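Local atomic coordinates of Lmo1076 protein (PDB entry 3FI7), a protein that hydrolyses bacterial cell-wall peptidoglycan as the catalytic domain of Auto, a virulence-associated autolysin of Listeria of the GH73 N-acetylglucosaminidase family. Residues A[55-60]-A[172-177]; A[35-40]-A[114-119]; A[144-147]-A[151-154]; A[60-65]-A[77-82]; A[154-159]-A[168-173]. All blocks are in the same frame, centred on the assembly; numbering follows the deposited sequence.

In the fold
In this lysozyme-like GH73 domain, interactions 1, 2, 4 and 5 gather helices and a loop round helix 52-63, while interaction 3 packs a second loop on helix 149-156. Interaction 1 packs the end of helix 166-176 against helix 52-63, and interaction 4 fits the loop 77-82 against its C-terminal turn; they share Ala60, with centres about 13 Å apart. Trp65 also joins them, its CZ2 lying 3.3 Å from Leu173 CD2. Interaction 2 meets the same helix through Ile37, whose CD1 is 3.7 Å from Ala59 CB, and meets interaction 4 through Ser119 and Leu78. Interactions 3 and 5 share helix 149-156; interactions 2 and 3 lie farthest apart, centres about 23 Å.

Interaction 1: residues A[55-60]-A[172-177]; sequences MIAQAA and TLISSY
Ala57 meets Leu173 and Ile174 in a small, buried, apolar helix-helix contact within the helical core of this GH73 domain, where helix 52-63 meets the last turns of helix 166-176. The backbones can come close because the residue at the meeting point is an alanine: its CA is 5.9 Å from that of Leu173. Its methyl faces the gap between two neighbouring side chains. Ala57 CB touches Ile174 CG1 at 3.8 Å and also reaches Leu173 CB at 4.1 Å. Ile174 does not point straight across from its backbone; it brings its longer branch round because CG1 stands anti to the carbonyl carbon (chi1 -72°), which leaves CG2 out of the contact. Leu173 extends further along helix 52-63, and its CD1 methyl rests 3.6 Å from Ala57 O, a carbonyl engaged in the helix. Beyond Leu173 lies Trp65, whose ring also meets that of Tyr177, the first residue past the helix. Gln58, on another side of helix 52-63, bonds to Asn123 and Tyr166, so that helix is held by polar contacts there and by aliphatic carbons here. Near the end of helix 166-176, Thr172 O accepts from both Ser176 N and Ser176 OG, which approach from opposite faces of the carbonyl plane; the hydroxyl bond is 2.8 Å long. The interface itself is purely van der Waals: small and branched aliphatic groups set how near the helices lie, while the serine hydroxyl spends its bond on its own helix.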
# COMPACT_ATOMS: atom_id res chain seq x y z
N MET A 55 3.26 -3.81 1.89
CA MET A 55 2.34 -2.77 2.34
C MET A 55 2.34 -1.54 1.43
O MET A 55 1.28 -0.98 1.11
CB MET A 55 2.66 -2.34 3.78
CG MET A 55 1.73 -1.24 4.29
SD MET A 55 2.11 -0.64 5.96
CE MET A 55 1.23 -1.85 6.95
N ILE A 56 3.53 -1.11 1.02
CA ILE A 56 3.64 0.06 0.17
C ILE A 56 3.03 -0.25 -1.20
O ILE A 56 2.30 0.56 -1.75
CB ILE A 56 5.11 0.52 0.02
CG1 ILE A 56 5.65 1.02 1.37
CG2 ILE A 56 5.24 1.59 -1.03
CD1 ILE A 56 7.17 0.97 1.49
N ALA A 57 3.31 -1.44 -1.73
CA ALA A 57 2.73 -1.84 -3.01
C ALA A 57 1.20 -1.92 -2.93
O ALA A 57 0.50 -1.47 -3.83
CB ALA A 57 3.30 -3.17 -3.46
N GLN A 58 0.69 -2.48 -1.84
CA GLN A 58 -0.76 -2.53 -1.64
C GLN A 58 -1.35 -1.14 -1.58
O GLN A 58 -2.39 -0.88 -2.19
CB GLN A 58 -1.13 -3.31 -0.38
CG GLN A 58 -1.26 -4.79 -0.58
CD GLN A 58 -2.08 -5.45 0.50
OE1 GLN A 58 -1.67 -5.53 1.66
NE2 GLN A 58 -3.27 -5.94 0.14
N ALA A 59 -0.70 -0.24 -0.84
CA ALA A 59 -1.23 1.11 -0.70
C ALA A 59 -1.30 1.82 -2.04
O ALA A 59 -2.28 2.50 -2.32
CB ALA A 59 -0.42 1.93 0.29
N ALA A 60 -0.27 1.64 -2.87
CA ALA A 60 -0.23 2.30 -4.17
C ALA A 60 -1.31 1.74 -5.08
O ALA A 60 -1.96 2.48 -5.82
CB ALA A 60 1.14 2.14 -4.83
N THR A 172 5.08 -6.64 -9.50
CA THR A 172 5.56 -5.71 -10.50
C THR A 172 5.85 -4.33 -9.88
O THR A 172 6.86 -3.71 -10.20
CB THR A 172 4.58 -5.58 -11.68
OG1 THR A 172 4.41 -6.86 -12.29
CG2 THR A 172 5.10 -4.59 -12.73
N LEU A 173 4.98 -3.87 -9.00
CA LEU A 173 5.22 -2.63 -8.28
C LEU A 173 6.49 -2.75 -7.45
O LEU A 173 7.34 -1.86 -7.47
CB LEU A 173 4.05 -2.29 -7.36
CG LEU A 173 2.80 -1.75 -8.06
CD1 LEU A 173 1.56 -2.07 -7.25
CD2 LEU A 173 2.95 -0.27 -8.24
N ILE A 174 6.62 -3.85 -6.73
CA ILE A 174 7.76 -4.06 -5.86
C ILE A 174 9.10 -4.03 -6.61
O ILE A 174 10.01 -3.31 -6.21
CB ILE A 174 7.61 -5.35 -5.03
CG1 ILE A 174 6.55 -5.14 -3.96
CG2 ILE A 174 8.95 -5.76 -4.42
CD1 ILE A 174 6.09 -6.42 -3.26
N SER A 175 9.22 -4.77 -7.71
CA SER A 175 10.49 -4.72 -8.45
C SER A 175 10.69 -3.42 -9.25
O SER A 175 11.81 -2.94 -9.38
CB SER A 175 10.67 -5.93 -9.37
OG SER A 175 9.73 -5.89 -10.42
N SER A 176 9.62 -2.84 -9.78
CA SER A 176 9.75 -1.65 -10.61
C SER A 176 10.19 -0.44 -9.81
O SER A 176 10.87 0.45 -10.33
CB SER A 176 8.42 -1.34 -11.32
OG SER A 176 8.11 -2.33 -12.29
N TYR A 177 9.82 -0.39 -8.53
CA TYR A 177 10.24 0.71 -7.67
C TYR A 177 11.25 0.28 -6.58
O TYR A 177 11.51 1.04 -5.64
CB TYR A 177 9.02 1.43 -7.06
CG TYR A 177 8.22 2.15 -8.12
CD1 TYR A 177 8.42 3.50 -8.38
CD2 TYR A 177 7.28 1.47 -8.89
CE1 TYR A 177 7.70 4.16 -9.37
CE2 TYR A 177 6.56 2.12 -9.89
CZ TYR A 177 6.77 3.46 -10.12
OH TYR A 177 6.06 4.11 -11.11

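Interaction 2: residues A[35-40]-A[114-119]; sequences NSISTQ and PSHKES
Ile37 and Gln40 of helix 29-47 face His116 and Lys117, the first residues of helix 116-129, at one side of the GH73 helical domain. The backbones draw together along the pair: CA to CA is 7.5 Å for Ile37 and His116, and 6.4 Å for Gln40 and Lys117. Helix 29-47 is kinked here, the amides of Thr39 and Gln40 lacking their bonds to the preceding turn. Gln40 makes the closer approach. Its extended chain crosses that of Lys117 at about a right angle, and its amide NE2 sits 3.2 Å from Lys117 CB. Lys117 turns its CG anti to the backbone N (chi1 -180°), and the stretched chain carries the ammonium away from Gln40. On the inner side, Ile37 CG2 meets the His116 ring obliquely, 4.3 Å from ND1. That ring is fixed elsewhere, by a hydrogen bond from NE2 to Gly71 O and an edge-to-face meeting with Tyr76. Ser115 is the N-cap: its OG accepts from Lys117 N and donates a 2.8 Å bond to Glu118 OE2, on the syn side of the carboxylate. The chemistry is therefore divided: polar bonds secure the start of helix 116-129 from within, and the contact between the helices rests on amide, imidazole, methyl and methylene surfaces.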
# COMPACT_ATOMS: atom_id res chain seq x y z
N ASN A 35 7.53 7.76 -1.38
CA ASN A 35 8.36 8.50 -0.43
C ASN A 35 7.55 8.98 0.78
O ASN A 35 8.07 9.05 1.88
CB ASN A 35 9.03 9.71 -1.10
CG ASN A 35 9.99 9.31 -2.22
OD1 ASN A 35 10.39 8.15 -2.33
ND2 ASN A 35 10.34 10.27 -3.06
N SER A 36 6.28 9.29 0.56
CA SER A 36 5.44 9.85 1.62
C SER A 36 4.94 8.83 2.64
O SER A 36 4.53 9.21 3.72
CB SER A 36 4.24 10.60 1.03
OG SER A 36 3.23 9.68 0.62
N ILE A 37 4.97 7.54 2.31
CA ILE A 37 4.49 6.53 3.27
C ILE A 37 5.53 5.50 3.70
O ILE A 37 5.25 4.66 4.56
CB ILE A 37 3.27 5.77 2.71
CG1 ILE A 37 3.64 5.07 1.39
CG2 ILE A 37 2.07 6.71 2.53
CD1 ILE A 37 2.67 3.90 1.06
N SER A 38 6.73 5.54 3.12
CA SER A 38 7.70 4.47 3.36
C SER A 38 8.17 4.43 4.81
O SER A 38 8.35 3.36 5.38
CB SER A 38 8.90 4.59 2.41
OG SER A 38 9.65 5.78 2.66
N THR A 39 8.36 5.61 5.41
CA THR A 39 8.79 5.68 6.81
C THR A 39 7.79 5.01 7.76
O THR A 39 8.15 4.18 8.59
CB THR A 39 8.99 7.13 7.26
OG1 THR A 39 9.82 7.80 6.32
CG2 THR A 39 9.64 7.18 8.67
N GLN A 40 6.52 5.38 7.62
CA GLN A 40 5.46 4.82 8.46
C GLN A 40 5.27 3.34 8.16
O GLN A 40 4.98 2.56 9.06
CB GLN A 40 4.15 5.58 8.26
CG GLN A 40 4.20 7.02 8.78
CD GLN A 40 3.22 7.96 8.05
OE1 GLN A 40 3.09 7.94 6.81
NE2 GLN A 40 2.54 8.81 8.82
N PRO A 114 -7.29 10.40 10.45
CA PRO A 114 -6.53 11.64 10.70
C PRO A 114 -5.41 11.84 9.68
O PRO A 114 -5.06 12.97 9.34
CB PRO A 114 -5.94 11.42 12.09
CG PRO A 114 -6.82 10.39 12.73
CD PRO A 114 -7.25 9.49 11.60
N SER A 115 -4.85 10.73 9.20
CA SER A 115 -3.79 10.78 8.21
C SER A 115 -3.54 9.39 7.64
O SER A 115 -4.16 8.42 8.06
CB SER A 115 -2.49 11.29 8.82
OG SER A 115 -1.93 10.32 9.69
N HIS A 116 -2.62 9.31 6.69
CA HIS A 116 -2.28 8.05 6.07
C HIS A 116 -1.76 7.03 7.08
O HIS A 116 -1.87 5.82 6.87
CB HIS A 116 -1.25 8.26 4.96
CG HIS A 116 -1.83 8.88 3.72
ND1 HIS A 116 -1.10 9.66 2.87
CD2 HIS A 116 -3.09 8.83 3.21
CE1 HIS A 116 -1.87 10.06 1.87
NE2 HIS A 116 -3.08 9.57 2.06
N LYS A 117 -1.19 7.52 8.18
CA LYS A 117 -0.60 6.62 9.16
C LYS A 117 -1.62 5.63 9.71
O LYS A 117 -1.36 4.43 9.77
CB LYS A 117 0.04 7.38 10.31
CG LYS A 117 0.67 6.47 11.35
CD LYS A 117 1.22 7.24 12.53
CE LYS A 117 1.63 6.31 13.66
NZ LYS A 117 2.08 7.08 14.86
N GLU A 118 -2.79 6.13 10.10
CA GLU A 118 -3.81 5.29 10.72
C GLU A 118 -4.41 4.33 9.70
O GLU A 118 -4.83 3.22 10.03
CB GLU A 118 -4.89 6.15 11.38
CG GLU A 118 -4.42 6.90 12.63
CD GLU A 118 -3.61 8.17 12.33
OE1 GLU A 118 -2.95 8.68 13.25
OE2 GLU A 118 -3.65 8.66 11.18
N SER A 119 -4.45 4.77 8.44
CA SER A 119 -4.91 3.93 7.33
C SER A 119 -3.95 2.75 7.11
O SER A 119 -4.38 1.59 7.00
CB SER A 119 -5.05 4.79 6.07
OG SER A 119 -5.37 4.01 4.93

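Interaction 3: residues A[144-147]-A[151-154]; sequences ENAK and DATA
Asp151 OD1 is the polar focus of this contact: it accepts a hydrogen bond from Thr148 N and also lies 3.1 Å from Lys147 N. Thr148 directly precedes helix 149-156 and Asp151 is the third residue within it, so the carboxylate turns back to the start of its own helix, as in the N3-to-N-cap half of a capping box. CG stands anti to the carbonyl carbon (chi1 -60°), which directs OD1 toward the incoming chain. Lys147 CB passes 3.5 Å from the same oxygen, but the rest of that side chain extends outward, leaving Lys147 NZ 7.0 Å from Asp151 OD1, far too long for a salt bridge. Nearer the backbone of Asp151 the contact is apolar. Ala146 CB fits against the first part of the helix, 3.8 Å from Asp151 CB and 4.2 Å from Ala152 CB. Tyr51 closes round this corner of the GH73 domain: its hydroxyl bonds to Ala146 O and its side chain touches Ala152. Farther back, Glu144 forms a salt bridge with Arg128, joining the incoming loop to helix 116-129. The acidic group lies near the N-terminal end of the helix, where the dipole would probably stabilise its negative charge, and the paired alanine methyls beside it let the loop run close to the first turn.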
# COMPACT_ATOMS: atom_id res chain seq x y z
N GLU A 144 7.30 -14.08 9.46
CA GLU A 144 7.86 -15.32 10.02
C GLU A 144 7.45 -16.57 9.24
O GLU A 144 7.99 -17.64 9.47
CB GLU A 144 7.56 -15.48 11.52
CG GLU A 144 6.09 -15.77 11.88
CD GLU A 144 5.25 -14.50 12.02
OE1 GLU A 144 4.21 -14.56 12.72
OE2 GLU A 144 5.61 -13.45 11.44
N ASN A 145 6.50 -16.44 8.30
CA ASN A 145 6.10 -17.58 7.46
C ASN A 145 6.44 -17.40 5.98
O ASN A 145 6.26 -18.33 5.19
CB ASN A 145 4.60 -17.83 7.57
CG ASN A 145 4.17 -18.24 8.96
OD1 ASN A 145 4.91 -18.89 9.69
ND2 ASN A 145 2.95 -17.86 9.33
N ALA A 146 6.88 -16.21 5.59
CA ALA A 146 7.13 -15.95 4.18
C ALA A 146 8.61 -15.72 3.92
O ALA A 146 9.16 -14.71 4.35
CB ALA A 146 6.30 -14.75 3.71
N LYS A 147 9.26 -16.66 3.24
CA LYS A 147 10.70 -16.56 3.00
C LYS A 147 11.04 -15.28 2.24
O LYS A 147 11.98 -14.57 2.60
CB LYS A 147 11.23 -17.78 2.26
CG LYS A 147 11.29 -19.04 3.11
CD LYS A 147 11.73 -20.25 2.31
CE LYS A 147 11.75 -21.51 3.17
NZ LYS A 147 12.19 -22.71 2.40
N ASP A 151 6.22 -14.86 -1.48
CA ASP A 151 5.36 -15.80 -0.75
C ASP A 151 4.20 -15.03 -0.15
O ASP A 151 3.07 -15.50 -0.14
CB ASP A 151 6.14 -16.52 0.34
CG ASP A 151 7.31 -17.31 -0.21
OD1 ASP A 151 8.45 -17.13 0.27
OD2 ASP A 151 7.08 -18.11 -1.15
N ALA A 152 4.49 -13.82 0.33
CA ALA A 152 3.47 -12.99 0.94
C ALA A 152 2.44 -12.53 -0.09
O ALA A 152 1.25 -12.61 0.16
CB ALA A 152 4.10 -11.80 1.64
N THR A 153 2.90 -12.06 -1.25
CA THR A 153 1.96 -11.56 -2.25
C THR A 153 1.11 -12.72 -2.78
O THR A 153 -0.10 -12.58 -2.95
CB THR A 153 2.65 -10.81 -3.42
OG1 THR A 153 3.54 -11.70 -4.11
CG2 THR A 153 3.44 -9.60 -2.91
N ALA A 154 1.75 -13.86 -3.02
CA ALA A 154 1.04 -15.06 -3.45
C ALA A 154 -0.04 -15.44 -2.43
O ALA A 154 -1.11 -15.90 -2.80
CB ALA A 154 2.00 -16.24 -3.66

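Interaction 4: residues A[60-65]-A[77-82]; sequences ALESNW and NLFGIK
One bridging water makes the polar link between Glu62 and Phe79: it donates to Glu62 OE1 and to Phe79 O, each at 2.7 Å. The glutamate reaches it with a chain bent at CG (chi2 -67°), and its other oxygen, OE2, is bonded to Tyr166.

The apolar contacts flank the C-terminal turn of helix 52-63, a central helix of this GH73 domain. Glu62 CG comes obliquely to the Phe79 ring, 4.1 Å from CD1, the two side chains crossing at about a right angle with carboxylate and ring planes only 12° apart. Leu78 lays its CD2 methyl 3.9 Å from Ser63 CB. Ser63 OG turns back to bond with Ala59 O and Gly66 N, so what it offers the loop is chiefly its CB.

Backbone against backbone, Leu78 O lies 3.4 Å from Glu62 C; the same oxygen meets a side-chain carbon, Ser63 CB, at 3.3 Å. It also approaches Ser63 N, but the angle is too poor for a hydrogen bond.

The loop keeps its shape through its own bonds. Asn77 to Gly80 is a type I beta turn, and the Asn77 side chain clasps Ile81 at both backbone atoms: OD1 accepts from Ile81 N, and ND2 donates to Ile81 O in the carbonyl plane, a bond of 3.0 Å. ND2 also reaches Ala111 O, and Leu78 N bonds to Ser119 OG on helix 116-129.

A turn held by its own bonds thus meets the helix through carbon atoms and the Leu78 carbonyl, with one water bridging to the Glu62 carboxylate.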
# COMPACT_ATOMS: atom_id res chain seq x y z
N ALA A 60 -0.27 1.64 -2.87
CA ALA A 60 -0.23 2.30 -4.17
C ALA A 60 -1.31 1.74 -5.08
O ALA A 60 -1.96 2.48 -5.82
CB ALA A 60 1.14 2.14 -4.83
N LEU A 61 -1.50 0.43 -5.01
CA LEU A 61 -2.44 -0.26 -5.87
C LEU A 61 -3.89 0.06 -5.49
O LEU A 61 -4.71 0.36 -6.36
CB LEU A 61 -2.18 -1.77 -5.80
CG LEU A 61 -2.89 -2.68 -6.79
CD1 LEU A 61 -2.50 -2.31 -8.22
CD2 LEU A 61 -2.55 -4.13 -6.49
N GLU A 62 -4.21 0.01 -4.20
CA GLU A 62 -5.59 0.15 -3.73
C GLU A 62 -6.06 1.60 -3.73
O GLU A 62 -7.26 1.87 -3.77
CB GLU A 62 -5.75 -0.43 -2.32
CG GLU A 62 -5.34 -1.90 -2.19
CD GLU A 62 -6.26 -2.82 -2.96
OE1 GLU A 62 -7.48 -2.81 -2.68
OE2 GLU A 62 -5.77 -3.57 -3.83
N SER A 63 -5.11 2.53 -3.69
CA SER A 63 -5.42 3.95 -3.66
C SER A 63 -5.13 4.70 -4.99
O SER A 63 -5.39 5.91 -5.06
CB SER A 63 -4.61 4.62 -2.55
OG SER A 63 -3.28 4.89 -2.99
N ASN A 64 -4.58 4.02 -6.00
CA ASN A 64 -4.09 4.66 -7.26
C ASN A 64 -3.03 5.74 -6.98
O ASN A 64 -3.21 6.91 -7.33
CB ASN A 64 -5.26 5.21 -8.11
CG ASN A 64 -4.81 5.87 -9.43
OD1 ASN A 64 -3.80 5.50 -10.02
ND2 ASN A 64 -5.60 6.83 -9.90
N TRP A 65 -1.94 5.34 -6.33
CA TRP A 65 -0.86 6.25 -6.00
C TRP A 65 -1.38 7.43 -5.19
O TRP A 65 -0.94 8.56 -5.37
CB TRP A 65 -0.18 6.75 -7.28
CG TRP A 65 0.33 5.63 -8.11
CD1 TRP A 65 -0.25 5.10 -9.23
CD2 TRP A 65 1.52 4.87 -7.87
NE1 TRP A 65 0.51 4.06 -9.71
CE2 TRP A 65 1.60 3.90 -8.89
CE3 TRP A 65 2.52 4.91 -6.90
CZ2 TRP A 65 2.66 2.98 -8.97
CZ3 TRP A 65 3.56 4.00 -6.96
CH2 TRP A 65 3.62 3.04 -8.00
N ASN A 77 -8.07 7.47 3.36
CA ASN A 77 -8.44 6.05 3.39
C ASN A 77 -7.85 5.34 2.17
O ASN A 77 -8.51 5.20 1.13
CB ASN A 77 -9.97 5.92 3.44
CG ASN A 77 -10.45 4.50 3.70
OD1 ASN A 77 -9.75 3.52 3.44
ND2 ASN A 77 -11.69 4.38 4.19
N LEU A 78 -6.60 4.89 2.30
CA LEU A 78 -5.85 4.35 1.16
C LEU A 78 -6.40 3.02 0.67
O LEU A 78 -6.29 2.70 -0.51
CB LEU A 78 -4.37 4.17 1.52
CG LEU A 78 -3.61 5.44 1.89
CD1 LEU A 78 -2.25 5.09 2.49
CD2 LEU A 78 -3.47 6.39 0.69
N PHE A 79 -6.99 2.25 1.57
CA PHE A 79 -7.39 0.90 1.20
C PHE A 79 -8.90 0.78 0.97
O PHE A 79 -9.41 -0.31 0.73
CB PHE A 79 -6.88 -0.10 2.24
CG PHE A 79 -5.39 -0.06 2.43
CD1 PHE A 79 -4.56 -0.88 1.67
CD2 PHE A 79 -4.81 0.80 3.34
CE1 PHE A 79 -3.18 -0.85 1.84
CE2 PHE A 79 -3.44 0.84 3.51
CZ PHE A 79 -2.62 0.01 2.75
N GLY A 80 -9.61 1.90 1.00
CA GLY A 80 -11.05 1.90 0.77
C GLY A 80 -11.82 1.07 1.78
O GLY A 80 -12.77 0.37 1.44
N ILE A 81 -11.40 1.14 3.04
CA ILE A 81 -12.03 0.38 4.11
C ILE A 81 -13.41 0.94 4.47
O ILE A 81 -13.55 2.14 4.71
CB ILE A 81 -11.15 0.38 5.37
CG1 ILE A 81 -9.81 -0.31 5.08
CG2 ILE A 81 -11.87 -0.29 6.53
CD1 ILE A 81 -9.96 -1.63 4.34
N LYS A 82 -14.41 0.07 4.52
CA LYS A 82 -15.76 0.49 4.90
C LYS A 82 -15.93 0.60 6.41
O LYS A 82 -15.22 -0.05 7.17
CB LYS A 82 -16.81 -0.46 4.31
CG LYS A 82 -17.09 -0.22 2.84
CD LYS A 82 -18.13 -1.19 2.32
CE LYS A 82 -18.26 -1.07 0.82
NZ LYS A 82 -18.89 -2.29 0.24
O HOH W 1 -8.34 -2.64 -0.09

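Interaction 5: residues A[154-159]-A[168-173]; sequences AWLQGR and SKLNTL
Ser168 opens the contact through a water shared with Gln157: Ser168 N donates to the water at 3.0 Å, and the water in turn donates to Gln157 OE1 at 2.6 Å. With the glutamine's CG anti to the backbone N (chi1 178°), the extended chain spans the gap and brings OE1 to the first turn of helix 166-176, where it also accepts directly from Ala167 N. Two amides at the start of that helix, which have no preceding turn to bond to, are thus served by one side-chain oxygen, one directly and one through solvent. Ser168 O, at the other end of the residue, accepts from both Thr172 N and Thr172 OG1, which come from opposite faces of its plane.

Lys169 turns aside to a salt bridge with Asp163. Leu170 follows and carries the apolar contact: its CD1 meets Leu156 CD1 at 3.9 Å, tip to tip, the two side chains crossing at about a right angle. Both leucines also pack on helix 52-63, Leu156 against Val54 and Gln58, Leu170 against Ala57 and Leu61. Here helices 149-156 and 166-176, consecutive in this lysozyme-like domain, come together over a third.

Asn171 comes next and turns OD1 to Thr153 OG1 on helix 149-156, a turn before Leu156.

Across from these residues, the loop leaving Leu156 is braced by Arg159, whose guanidinium lies flat over the Trp155 ring, CZ 3.5 Å above its plane. Arg159 NH2 also bonds to Trp155 O at 2.8 Å, on a carbonyl lone pair.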
# COMPACT_ATOMS: atom_id res chain seq x y z
N ALA A 154 1.75 -13.86 -3.02
CA ALA A 154 1.04 -15.06 -3.45
C ALA A 154 -0.04 -15.44 -2.43
O ALA A 154 -1.11 -15.90 -2.80
CB ALA A 154 2.00 -16.24 -3.66
N TRP A 155 0.23 -15.23 -1.15
CA TRP A 155 -0.77 -15.52 -0.13
C TRP A 155 -1.96 -14.56 -0.17
O TRP A 155 -3.10 -14.96 0.06
CB TRP A 155 -0.16 -15.57 1.27
CG TRP A 155 -1.07 -16.24 2.27
CD1 TRP A 155 -1.91 -15.62 3.14
CD2 TRP A 155 -1.23 -17.64 2.47
NE1 TRP A 155 -2.59 -16.56 3.88
CE2 TRP A 155 -2.20 -17.81 3.49
CE3 TRP A 155 -0.66 -18.78 1.89
CZ2 TRP A 155 -2.60 -19.07 3.94
CZ3 TRP A 155 -1.06 -20.04 2.34
CH2 TRP A 155 -2.03 -20.17 3.36
N LEU A 156 -1.71 -13.29 -0.47
CA LEU A 156 -2.77 -12.29 -0.53
C LEU A 156 -3.72 -12.53 -1.70
O LEU A 156 -4.91 -12.21 -1.62
CB LEU A 156 -2.18 -10.88 -0.61
CG LEU A 156 -1.32 -10.43 0.59
CD1 LEU A 156 -0.72 -9.06 0.33
CD2 LEU A 156 -2.16 -10.40 1.86
N GLN A 157 -3.20 -13.07 -2.79
CA GLN A 157 -4.03 -13.31 -3.96
C GLN A 157 -5.10 -14.35 -3.62
O GLN A 157 -4.80 -15.38 -3.04
CB GLN A 157 -3.18 -13.79 -5.14
CG GLN A 157 -3.99 -14.10 -6.40
CD GLN A 157 -3.11 -14.31 -7.61
OE1 GLN A 157 -2.30 -13.44 -7.97
NE2 GLN A 157 -3.27 -15.45 -8.27
N GLY A 158 -6.35 -14.05 -3.97
CA GLY A 158 -7.46 -14.93 -3.64
C GLY A 158 -7.97 -14.73 -2.22
O GLY A 158 -9.05 -15.20 -1.88
N ARG A 159 -7.20 -14.04 -1.38
CA ARG A 159 -7.65 -13.81 -0.01
C ARG A 159 -7.98 -12.35 0.25
O ARG A 159 -9.08 -12.04 0.69
CB ARG A 159 -6.63 -14.33 1.00
CG ARG A 159 -6.55 -15.85 1.04
CD ARG A 159 -5.57 -16.38 2.08
NE ARG A 159 -5.42 -17.82 1.95
CZ ARG A 159 -4.64 -18.41 1.05
NH1 ARG A 159 -4.56 -19.73 1.00
NH2 ARG A 159 -3.92 -17.67 0.21
N SER A 168 0.83 -10.86 -9.02
CA SER A 168 1.66 -10.39 -10.11
C SER A 168 1.73 -8.85 -10.15
O SER A 168 2.79 -8.28 -10.39
CB SER A 168 1.14 -10.96 -11.44
OG SER A 168 1.61 -10.19 -12.53
N LYS A 169 0.61 -8.18 -9.91
CA LYS A 169 0.60 -6.72 -9.82
C LYS A 169 1.47 -6.21 -8.67
O LYS A 169 2.27 -5.30 -8.87
CB LYS A 169 -0.83 -6.20 -9.65
CG LYS A 169 -1.71 -6.53 -10.84
CD LYS A 169 -3.15 -6.10 -10.61
CE LYS A 169 -4.06 -6.73 -11.65
NZ LYS A 169 -5.48 -6.40 -11.40
N LEU A 170 1.30 -6.77 -7.48
CA LEU A 170 2.12 -6.37 -6.35
C LEU A 170 3.61 -6.60 -6.65
O LEU A 170 4.43 -5.74 -6.38
CB LEU A 170 1.74 -7.13 -5.07
CG LEU A 170 0.36 -6.83 -4.50
CD1 LEU A 170 0.05 -7.76 -3.31
CD2 LEU A 170 0.25 -5.37 -4.12
N ASN A 171 3.93 -7.77 -7.20
CA ASN A 171 5.32 -8.08 -7.55
C ASN A 171 5.90 -7.09 -8.55
O ASN A 171 7.07 -6.73 -8.46
CB ASN A 171 5.45 -9.50 -8.10
CG ASN A 171 5.11 -10.56 -7.07
OD1 ASN A 171 5.10 -10.30 -5.87
ND2 ASN A 171 4.83 -11.78 -7.54
N THR A 172 5.08 -6.64 -9.50
CA THR A 172 5.56 -5.71 -10.50
C THR A 172 5.85 -4.33 -9.88
O THR A 172 6.86 -3.71 -10.20
CB THR A 172 4.58 -5.58 -11.68
OG1 THR A 172 4.41 -6.86 -12.29
CG2 THR A 172 5.10 -4.59 -12.73
N LEU A 173 4.98 -3.87 -9.00
CA LEU A 173 5.22 -2.63 -8.28
C LEU A 173 6.49 -2.75 -7.45
O LEU A 173 7.34 -1.86 -7.47
CB LEU A 173 4.05 -2.29 -7.36
CG LEU A 173 2.80 -1.75 -8.06
CD1 LEU A 173 1.56 -2.07 -7.25
CD2 LEU A 173 2.95 -0.27 -8.24
O HOH W 2 -0.60 -13.38 -9.95